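PDB 5H9I: geobacter metallireducens SMUG1 from Geobacter metallireducens, which belongs to the SMUG1 branch of the uracil DNA glycosylase superfamily and folds as a single alpha/beta domain built round a parallel beta sheet. Local coordinates for residues H29-L34 with L144-E149; G49-E54 with V178-P183; G85-V90 with D103-R108; G114-G119 with A220-W225. All blocks are in the same frame, centred on the assembly; numbering follows the deposited sequence.

Contact 1 (H29-L34 with L144-E149); sequences HVYNPL and LFLTAE
H29-Y31 and L144-L146 pair as antiparallel strands, 29-31 lying at one edge of the small three-stranded antiparallel sheet, separate from the central parallel sheet of this glycosylase fold. H29 with L146 and Y31 with L144 are hydrogen-bonded pairs, four backbone bonds in all, and V30 with F145 is the non-hydrogen-bonded pair between them. The tight part is on the face carrying Y31, L144 and L146. Here the phenol ring runs alongside L144, with Y31 CD2 3.7 Å from L144 CD2, and slants across the end of L146, whose CD1 lies 3.7 Å from Y31 CZ. L144 sends CG anti to its backbone N (chi1 -174°), which lays its CD2 branch next to the ring. The phenol oxygen is tied to K100 O and H97 N, which would limit movement of the ring. V30 meets its neighbour more sparely on the other face, through CG2 at 3.9 Å from F145 CD1, while F23 packs edge-to-face with F145. H29 shares the face of Y31 at its partly exposed end, where its ring meets H97. The imidazole turns an edge to T147 and A148, its CD2 3.6 Å from T147 O in the ring plane. Beyond that edge a water links the H29 side chain to A148, 2.8 Å from H29 NE2 and donating to A148 O at 2.7 Å.

Contact 2 (G49-E54 with V178-P183); sequences GSPPKE and VVLLRP
The guanidinium of R182 meets the ring of P52 at a slant, NH2 coming 3.8 Å from P52 CB. A bend in the arginine chain at chi3 (-71°) brings this flat group back to the proline. The P51 ring approaches the helix end instead, its CB 3.4 Å from L180 O and also against L181 CD2. Both prolines belong to the loop between helix 38-48 and strand 55-59, joined by a cis peptide, and they cover the last turn of helix 160-181. R182, with positive phi, ends that helix just before strand 185-189 of the parallel sheet. The direct polar link is K53 N to L181 O, 2.9 Å, in the carbonyl plane and on a lone pair. P52 CA lies 3.2 Å from the same oxygen, and K53 O in turn receives a CA-H contact from P183 CA, also 3.2 Å. The K53 and L181 side chains run side by side, with K53 CG 4.1 Å from L181 CD1, while L181 CD2 reaches back to G49 O at 3.4 Å. K53 then leads away, and three backbone carbonyls, S50 O at 2.8 Å, F48 O and F132 O, accept from its NZ, which would probably stabilise the protonated amine. Across the contact, the K53 amide satisfies a carbonyl at the helix end.

Contact 3 (G85-V90 with D103-R108); sequences GINGTV and DGFACR. With BME (beta-mercaptoethanol), chain F.
I86 touches F105 first, at the far end of the phenyl ring: I86 O lies 3.3 Å from F105 CE2, and its CG2 branch approaches CZ, while the rest of this buried side chain packs on helices 38-48 and 77-84. N87 follows over the ring face. Its CA is 3.8 Å from the ring centroid and 6° off the normal, a CH-pi contact. With CG anti to the backbone N (chi1 180°), the N87 amide slides along F105 in the opposite direction, bringing OD1 3.4 Å from F105 CB with amide and ring planes 24° apart. G88 contributes its carbonyl, which accepts from the hydroxyl O1 of a bound beta-mercaptoethanol at 2.9 Å. V90 comes last, its CG2 3.8 Å from F105 CE1 and crossing the phenylalanine at about a right angle, its CB against G104 CA. Both segments lie in the long connection between helices 77-84 and 112-125, and V80 and T81 of the first also touch F105. F105 N donates to O1 of the ligand at 3.0 Å. In this crystal the two segments are thus bridged by hydrogen bonds through that hydroxyl, probably from the crystallisation liquor, while apolar and CH-pi packing around F105 carries the direct contact.

Contact 4 (G114-G119 with A220-W225); sequences GRRLWG and AANRDW
The helical segments G114-G119 and A220-W225 run in similar directions, 32° apart, with axes 11.9 Å from each other, a wide spacing that R116 and W225 span. R116 is extended from CG to NE and grips one oxygen end-on: NH1 and NH2 both donate to N222 OD1, at 3.1 and 3.0 Å, and this oxygen lies in the guanidinium plane. The N222 amide is turned 62° from that plane; NH2 arrives on a lone pair of OD1, while NH1 is tilted from its carbonyl plane. A221 O sits 3.3 Å above one guanidinium face without a hydrogen bond. NH1 also donates to P214 O, and N222 ND2 to P216 O. In this glycosylase fold the two prolines belong to the loop entering helix 219-235, beside H213 of the xanthine pocket; of the same pocket, E111 lies just before helix 112-125 and S113 in its first turn. Beside the arginine, W225 reaches across between the helices. CG stands anti to its backbone N (chi1 179°), and the benzo end of the indole meets the other helix, with CZ3 3.5 Å from R116 O and CH2 3.7 Å from L117 CA. On the pyrrole ring, NE1 donates to I212 O.

From the N terminus, strand 29-31 waits until residues 144-149 to close contact 1, at one edge of the small antiparallel sheet. The chain opens contact 2 at 49-54, within that loop, and closes it at 178-183, tying the loop before strand 55-59 to the end of helix 160-181, so the two cross; their centres lie about 29 Å apart on opposite sides of the chain's centre. Contact 3, 85-90 with 103-108, is short and nested inside both loops, folding the connection after helix 77-84 upon itself. Contact 4 begins at 114-119 and ends at 220-225, crossing contacts 1 and 2 as it joins helix 112-125 to helix 219-235. No two of the four touch.

Contact 1 (H29-L34 with L144-E149)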
# COMPACT_ATOMS: atom_id res chain seq x y z
N HIS A 29 1.02 18.82 5.71
CA HIS A 29 -0.27 18.24 5.43
C HIS A 29 -0.10 16.70 5.53
O HIS A 29 0.92 16.17 5.11
CB HIS A 29 -0.72 18.46 4.01
CG HIS A 29 -0.80 19.89 3.67
ND1 HIS A 29 -1.96 20.59 3.86
CD2 HIS A 29 0.12 20.77 3.20
CE1 HIS A 29 -1.77 21.85 3.52
NE2 HIS A 29 -0.52 22.00 3.16
N VAL A 30 -1.13 16.08 6.06
CA VAL A 30 -1.16 14.62 6.18
C VAL A 30 -2.49 14.16 5.63
O VAL A 30 -3.54 14.56 6.13
CB VAL A 30 -0.99 14.17 7.63
CG1 VAL A 30 -1.07 12.65 7.78
CG2 VAL A 30 0.34 14.63 8.20
N TYR A 31 -2.47 13.29 4.61
CA TYR A 31 -3.67 12.71 4.05
C TYR A 31 -3.85 11.25 4.53
O TYR A 31 -2.96 10.52 4.47
CB TYR A 31 -3.59 12.63 2.52
CG TYR A 31 -3.58 13.90 1.68
CD1 TYR A 31 -3.47 15.15 2.23
CD2 TYR A 31 -3.68 13.81 0.34
CE1 TYR A 31 -3.46 16.27 1.42
CE2 TYR A 31 -3.67 14.91 -0.48
CZ TYR A 31 -3.57 16.14 0.08
OH TYR A 31 -3.56 17.23 -0.72
N ASN A 32 -5.04 10.90 4.95
CA ASN A 32 -5.36 9.52 5.39
C ASN A 32 -6.56 8.94 4.61
O ASN A 32 -7.74 9.09 4.96
CB ASN A 32 -5.64 9.49 6.86
CG ASN A 32 -5.76 8.09 7.37
OD1 ASN A 32 -5.70 7.13 6.58
ND2 ASN A 32 -5.77 7.99 8.71
N PRO A 33 -6.26 8.25 3.48
CA PRO A 33 -7.27 7.69 2.60
C PRO A 33 -8.12 6.62 3.36
O PRO A 33 -9.20 6.28 2.87
CB PRO A 33 -6.52 7.14 1.39
CG PRO A 33 -5.15 7.30 1.77
CD PRO A 33 -4.90 8.16 2.90
N LEU A 34 -7.62 6.11 4.49
CA LEU A 34 -8.44 5.17 5.26
C LEU A 34 -9.64 5.84 5.75
O LEU A 34 -10.66 5.17 6.03
CB LEU A 34 -7.66 4.58 6.45
CG LEU A 34 -6.38 3.88 6.17
CD1 LEU A 34 -5.75 3.20 7.37
CD2 LEU A 34 -6.52 2.85 5.03
N LEU A 144 -0.19 9.90 3.38
CA LEU A 144 0.64 10.69 2.46
C LEU A 144 1.05 12.01 3.20
O LEU A 144 0.21 12.55 3.86
CB LEU A 144 -0.17 11.03 1.24
CG LEU A 144 0.54 11.72 0.12
CD1 LEU A 144 1.17 10.71 -0.82
CD2 LEU A 144 -0.32 12.64 -0.69
N PHE A 145 2.34 12.34 3.18
CA PHE A 145 2.90 13.48 3.86
C PHE A 145 3.33 14.51 2.81
O PHE A 145 4.07 14.18 1.86
CB PHE A 145 4.09 13.01 4.72
CG PHE A 145 3.75 11.98 5.71
CD1 PHE A 145 3.25 12.31 6.95
CD2 PHE A 145 4.05 10.67 5.43
CE1 PHE A 145 2.97 11.34 7.89
CE2 PHE A 145 3.74 9.68 6.36
CZ PHE A 145 3.25 10.02 7.57
N LEU A 146 2.94 15.77 3.02
CA LEU A 146 3.37 16.85 2.12
C LEU A 146 3.98 18.04 2.89
O LEU A 146 3.56 18.30 3.99
CB LEU A 146 2.17 17.37 1.33
CG LEU A 146 1.27 16.39 0.58
CD1 LEU A 146 -0.01 17.07 0.06
CD2 LEU A 146 2.00 15.68 -0.53
N THR A 147 4.92 18.70 2.21
CA THR A 147 5.41 19.98 2.70
C THR A 147 4.36 21.03 2.50
O THR A 147 3.37 20.86 1.76
CB THR A 147 6.64 20.40 1.89
OG1 THR A 147 6.26 20.70 0.54
CG2 THR A 147 7.71 19.29 1.92
N ALA A 148 4.63 22.19 3.09
CA ALA A 148 3.72 23.32 2.88
C ALA A 148 3.60 23.72 1.41
O ALA A 148 2.59 24.26 0.99
CB ALA A 148 4.24 24.54 3.72
N GLU A 149 4.60 23.46 0.58
CA GLU A 149 4.50 23.70 -0.84
C GLU A 149 3.91 22.52 -1.64
O GLU A 149 3.86 22.51 -2.86
CB GLU A 149 5.87 24.05 -1.43
CG GLU A 149 6.53 25.27 -0.78
CD GLU A 149 7.06 25.01 0.62
OE1 GLU A 149 7.53 23.85 0.99
OE2 GLU A 149 7.02 26.01 1.38
O HOH W 1 0.45 24.55 2.61

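Contact 2 (G49-E54 with V178-P183)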
# COMPACT_ATOMS: atom_id res chain seq x y z
N GLY A 49 -9.45 -9.46 0.04
CA GLY A 49 -8.51 -9.75 1.13
C GLY A 49 -9.00 -10.86 2.02
O GLY A 49 -8.51 -10.89 3.20
N SER A 50 -9.86 -11.81 1.58
CA SER A 50 -10.20 -12.90 2.44
C SER A 50 -8.98 -13.80 2.71
O SER A 50 -8.24 -14.18 1.82
CB SER A 50 -11.26 -13.75 1.74
OG SER A 50 -12.38 -13.01 1.68
N PRO A 51 -8.77 -14.25 3.99
CA PRO A 51 -7.76 -15.18 4.29
C PRO A 51 -8.06 -16.59 3.91
O PRO A 51 -9.27 -16.90 3.76
CB PRO A 51 -7.64 -15.07 5.79
CG PRO A 51 -9.01 -14.70 6.26
CD PRO A 51 -9.47 -13.78 5.18
N PRO A 52 -7.04 -17.40 3.77
CA PRO A 52 -5.62 -17.19 3.93
C PRO A 52 -5.07 -16.76 2.57
O PRO A 52 -5.66 -17.08 1.54
CB PRO A 52 -5.07 -18.52 4.38
CG PRO A 52 -5.99 -19.45 3.67
CD PRO A 52 -7.32 -18.85 3.60
N LYS A 53 -3.90 -16.15 2.62
CA LYS A 53 -3.09 -15.90 1.41
C LYS A 53 -1.77 -16.61 1.56
O LYS A 53 -1.31 -16.87 2.64
CB LYS A 53 -2.80 -14.38 1.27
CG LYS A 53 -4.03 -13.51 1.29
CD LYS A 53 -5.04 -13.81 0.24
CE LYS A 53 -6.03 -12.70 0.10
NZ LYS A 53 -7.31 -13.05 -0.57
N GLU A 54 -1.16 -16.96 0.43
CA GLU A 54 0.19 -17.49 0.47
C GLU A 54 1.27 -16.42 0.51
O GLU A 54 2.37 -16.59 1.12
CB GLU A 54 0.42 -18.41 -0.72
CG GLU A 54 -0.44 -19.64 -0.71
CD GLU A 54 -0.12 -20.56 -1.92
OE1 GLU A 54 -0.95 -21.51 -2.05
OE2 GLU A 54 0.89 -20.30 -2.71
N VAL A 178 -0.45 -10.12 8.98
CA VAL A 178 0.20 -11.40 8.76
C VAL A 178 -0.43 -12.51 9.64
O VAL A 178 -0.60 -13.65 9.18
CB VAL A 178 1.75 -11.26 9.00
CG1 VAL A 178 2.43 -12.62 9.13
CG2 VAL A 178 2.31 -10.45 7.85
N VAL A 179 -0.77 -12.20 10.87
CA VAL A 179 -1.44 -13.22 11.69
C VAL A 179 -2.81 -13.58 11.08
O VAL A 179 -3.18 -14.75 11.09
CB VAL A 179 -1.63 -12.72 13.13
CG1 VAL A 179 -2.61 -13.64 13.94
CG2 VAL A 179 -0.23 -12.63 13.78
N LEU A 180 -3.53 -12.57 10.49
CA LEU A 180 -4.83 -12.95 9.87
C LEU A 180 -4.69 -13.73 8.57
O LEU A 180 -5.39 -14.74 8.32
CB LEU A 180 -5.54 -11.69 9.62
CG LEU A 180 -6.95 -11.81 8.89
CD1 LEU A 180 -7.93 -12.42 9.85
CD2 LEU A 180 -7.41 -10.51 8.33
N LEU A 181 -3.82 -13.25 7.64
CA LEU A 181 -3.75 -13.81 6.30
C LEU A 181 -2.91 -15.03 6.23
O LEU A 181 -3.03 -15.82 5.32
CB LEU A 181 -3.26 -12.74 5.29
CG LEU A 181 -4.14 -11.50 5.21
CD1 LEU A 181 -3.48 -10.64 4.15
CD2 LEU A 181 -5.58 -11.74 4.81
N ARG A 182 -1.99 -15.16 7.17
CA ARG A 182 -1.12 -16.32 7.24
C ARG A 182 -0.24 -16.61 6.01
O ARG A 182 -0.12 -17.71 5.62
CB ARG A 182 -1.93 -17.57 7.62
CG ARG A 182 -2.75 -17.38 8.91
CD ARG A 182 -3.40 -18.67 9.40
NE ARG A 182 -4.51 -19.11 8.57
CZ ARG A 182 -5.76 -18.63 8.61
NH1 ARG A 182 -6.08 -17.66 9.46
NH2 ARG A 182 -6.69 -19.09 7.81
N PRO A 183 0.41 -15.60 5.46
CA PRO A 183 1.21 -15.90 4.31
C PRO A 183 2.49 -16.67 4.66
O PRO A 183 2.95 -16.54 5.80
CB PRO A 183 1.63 -14.48 3.81
CG PRO A 183 1.59 -13.67 5.09
CD PRO A 183 0.45 -14.19 5.92

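Contact 3 (G85-V90 with D103-R108)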
# COMPACT_ATOMS: atom_id res chain seq x y z
N GLY A 85 -13.11 -3.52 -10.45
CA GLY A 85 -14.52 -3.16 -10.32
C GLY A 85 -14.90 -2.37 -9.17
O GLY A 85 -16.06 -2.47 -8.68
N ILE A 86 -14.02 -1.51 -8.72
CA ILE A 86 -14.27 -0.64 -7.59
C ILE A 86 -14.31 0.82 -8.03
O ILE A 86 -13.44 1.26 -8.72
CB ILE A 86 -13.17 -0.85 -6.53
CG1 ILE A 86 -13.34 -2.23 -5.89
CG2 ILE A 86 -13.25 0.21 -5.42
CD1 ILE A 86 -12.21 -2.56 -4.92
N ASN A 87 -15.37 1.53 -7.69
CA ASN A 87 -15.50 2.96 -7.99
C ASN A 87 -16.53 3.48 -7.05
O ASN A 87 -17.67 3.11 -7.16
CB ASN A 87 -16.04 3.13 -9.42
CG ASN A 87 -16.22 4.59 -9.82
OD1 ASN A 87 -16.33 5.43 -8.97
ND2 ASN A 87 -16.17 4.86 -11.08
N GLY A 88 -16.11 4.32 -6.12
CA GLY A 88 -16.95 4.72 -5.01
C GLY A 88 -16.68 6.14 -4.53
O GLY A 88 -15.97 6.88 -5.20
N THR A 89 -17.24 6.42 -3.40
CA THR A 89 -17.21 7.78 -2.73
C THR A 89 -15.88 8.04 -2.13
O THR A 89 -15.39 7.31 -1.30
CB THR A 89 -18.30 7.91 -1.68
OG1 THR A 89 -19.54 7.76 -2.38
CG2 THR A 89 -18.27 9.29 -0.96
N VAL A 90 -15.27 9.14 -2.56
CA VAL A 90 -14.01 9.62 -2.01
C VAL A 90 -14.20 11.13 -1.73
O VAL A 90 -14.46 11.87 -2.69
CB VAL A 90 -12.85 9.44 -2.99
CG1 VAL A 90 -11.54 9.98 -2.39
CG2 VAL A 90 -12.73 7.94 -3.48
N ASP A 103 -9.40 14.19 -6.31
CA ASP A 103 -10.57 14.09 -7.15
C ASP A 103 -11.23 12.67 -7.17
O ASP A 103 -12.26 12.44 -7.76
CB ASP A 103 -10.28 14.53 -8.56
CG ASP A 103 -9.87 16.00 -8.65
OD1 ASP A 103 -10.29 16.74 -7.73
OD2 ASP A 103 -9.09 16.37 -9.53
N GLY A 104 -10.59 11.75 -6.48
CA GLY A 104 -11.14 10.39 -6.40
C GLY A 104 -11.15 9.69 -7.75
O GLY A 104 -10.21 9.79 -8.50
N PHE A 105 -12.25 9.01 -8.00
CA PHE A 105 -12.41 8.29 -9.26
C PHE A 105 -12.56 9.18 -10.50
O PHE A 105 -12.51 8.68 -11.60
CB PHE A 105 -13.44 7.22 -9.09
CG PHE A 105 -12.96 6.09 -8.18
CD1 PHE A 105 -13.12 6.13 -6.83
CD2 PHE A 105 -12.31 5.06 -8.75
CE1 PHE A 105 -12.63 5.09 -5.99
CE2 PHE A 105 -11.77 4.02 -7.93
CZ PHE A 105 -11.97 4.07 -6.58
N ALA A 106 -12.67 10.49 -10.26
CA ALA A 106 -12.62 11.45 -11.35
C ALA A 106 -11.22 11.92 -11.63
O ALA A 106 -11.04 12.68 -12.58
CB ALA A 106 -13.52 12.64 -11.02
N CYS A 107 -10.17 11.51 -10.88
CA CYS A 107 -8.82 11.89 -11.16
C CYS A 107 -8.44 11.35 -12.53
O CYS A 107 -8.68 10.19 -12.86
CB CYS A 107 -7.79 11.45 -10.08
SG CYS A 107 -6.08 11.73 -10.32
N ARG A 108 -7.88 12.26 -13.28
CA ARG A 108 -7.42 12.04 -14.63
C ARG A 108 -5.88 11.77 -14.74
O ARG A 108 -5.45 11.55 -15.86
CB ARG A 108 -7.81 13.31 -15.47
C1 BME F . -15.19 10.33 -7.00
C2 BME F . -15.78 11.33 -6.03
O1 BME F . -14.68 9.25 -6.28
S2 BME F . -16.71 10.60 -4.78

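Contact 4 (G114-G119 with A220-W225)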
# COMPACT_ATOMS: atom_id res chain seq x y z
N GLY A 114 1.56 2.10 -10.15
CA GLY A 114 0.41 1.16 -9.98
C GLY A 114 -0.09 0.61 -11.26
O GLY A 114 -0.54 -0.54 -11.42
N ARG A 115 -0.06 1.37 -12.37
CA ARG A 115 -0.35 0.86 -13.67
C ARG A 115 0.51 -0.29 -14.08
O ARG A 115 0.03 -1.30 -14.57
CB ARG A 115 -0.28 1.99 -14.78
CG ARG A 115 -1.02 1.75 -15.99
CD ARG A 115 -0.97 3.00 -16.90
NE ARG A 115 0.36 3.12 -17.41
CZ ARG A 115 1.01 4.31 -17.51
NH1 ARG A 115 0.46 5.47 -17.06
NH2 ARG A 115 2.20 4.33 -18.12
N ARG A 116 1.80 -0.14 -13.79
CA ARG A 116 2.73 -1.21 -14.07
C ARG A 116 2.44 -2.45 -13.17
O ARG A 116 2.51 -3.58 -13.68
CB ARG A 116 4.17 -0.75 -13.82
CG ARG A 116 4.70 0.12 -14.98
CD ARG A 116 6.13 0.53 -14.68
NE ARG A 116 6.64 1.32 -15.80
CZ ARG A 116 7.81 1.97 -15.77
NH1 ARG A 116 8.53 2.04 -14.70
NH2 ARG A 116 8.21 2.54 -16.92
N LEU A 117 2.32 -2.21 -11.88
CA LEU A 117 2.15 -3.37 -10.95
C LEU A 117 0.89 -4.12 -11.22
O LEU A 117 0.91 -5.35 -11.47
CB LEU A 117 2.22 -2.88 -9.53
CG LEU A 117 2.02 -3.93 -8.44
CD1 LEU A 117 3.17 -3.73 -7.45
CD2 LEU A 117 0.72 -3.86 -7.72
N TRP A 118 -0.22 -3.42 -11.26
CA TRP A 118 -1.49 -4.10 -11.47
C TRP A 118 -1.64 -4.61 -12.89
O TRP A 118 -2.28 -5.62 -13.19
CB TRP A 118 -2.73 -3.28 -11.06
CG TRP A 118 -2.85 -3.05 -9.59
CD1 TRP A 118 -2.73 -1.87 -8.91
CD2 TRP A 118 -3.23 -4.03 -8.60
NE1 TRP A 118 -2.93 -2.05 -7.62
CE2 TRP A 118 -3.27 -3.37 -7.37
CE3 TRP A 118 -3.52 -5.37 -8.65
CZ2 TRP A 118 -3.53 -4.00 -6.20
CZ3 TRP A 118 -3.82 -6.01 -7.49
CH2 TRP A 118 -3.85 -5.35 -6.28
N GLY A 119 -0.97 -3.89 -13.84
CA GLY A 119 -1.08 -4.36 -15.20
C GLY A 119 -0.34 -5.69 -15.39
O GLY A 119 -0.78 -6.57 -16.14
N ALA A 220 16.02 -0.19 -14.21
CA ALA A 220 15.57 -1.50 -14.57
C ALA A 220 14.05 -1.62 -14.69
O ALA A 220 13.48 -2.37 -15.50
CB ALA A 220 16.10 -2.49 -13.49
N ALA A 221 13.33 -0.80 -13.90
CA ALA A 221 11.91 -0.74 -14.02
C ALA A 221 11.40 -0.17 -15.30
O ALA A 221 10.39 -0.54 -15.82
CB ALA A 221 11.29 0.05 -12.79
N ASN A 222 12.17 0.78 -15.88
CA ASN A 222 11.82 1.24 -17.21
C ASN A 222 12.15 0.36 -18.36
O ASN A 222 11.45 0.34 -19.36
CB ASN A 222 12.50 2.59 -17.39
CG ASN A 222 12.06 3.54 -16.34
OD1 ASN A 222 10.85 3.62 -16.04
ND2 ASN A 222 12.93 4.30 -15.78
N ARG A 223 13.22 -0.35 -18.18
CA ARG A 223 13.54 -1.32 -19.23
C ARG A 223 12.71 -2.55 -19.23
O ARG A 223 12.15 -2.95 -20.26
CB ARG A 223 14.96 -1.71 -19.03
CG ARG A 223 15.44 -2.67 -20.12
CD ARG A 223 16.93 -2.97 -19.94
NE ARG A 223 17.17 -3.66 -18.68
CZ ARG A 223 16.88 -4.93 -18.46
NH1 ARG A 223 17.12 -5.35 -17.26
NH2 ARG A 223 16.44 -5.71 -19.46
N ASP A 224 12.53 -3.20 -18.09
CA ASP A 224 11.75 -4.43 -18.03
C ASP A 224 11.41 -4.71 -16.55
O ASP A 224 11.98 -5.60 -15.91
CB ASP A 224 12.57 -5.61 -18.54
CG ASP A 224 11.72 -6.89 -18.65
OD1 ASP A 224 10.47 -6.80 -18.53
OD2 ASP A 224 12.34 -7.92 -18.89
N TRP A 225 10.42 -3.92 -16.02
CA TRP A 225 10.04 -4.13 -14.62
C TRP A 225 9.51 -5.58 -14.40
O TRP A 225 9.96 -6.26 -13.49
CB TRP A 225 9.07 -3.06 -14.13
CG TRP A 225 8.68 -3.32 -12.75
CD1 TRP A 225 9.44 -3.14 -11.65
CD2 TRP A 225 7.49 -3.95 -12.34
NE1 TRP A 225 8.77 -3.61 -10.52
CE2 TRP A 225 7.59 -4.11 -10.90
CE3 TRP A 225 6.35 -4.36 -12.95
CZ2 TRP A 225 6.57 -4.66 -10.17
CZ3 TRP A 225 5.41 -4.95 -12.26
CH2 TRP A 225 5.48 -5.07 -10.88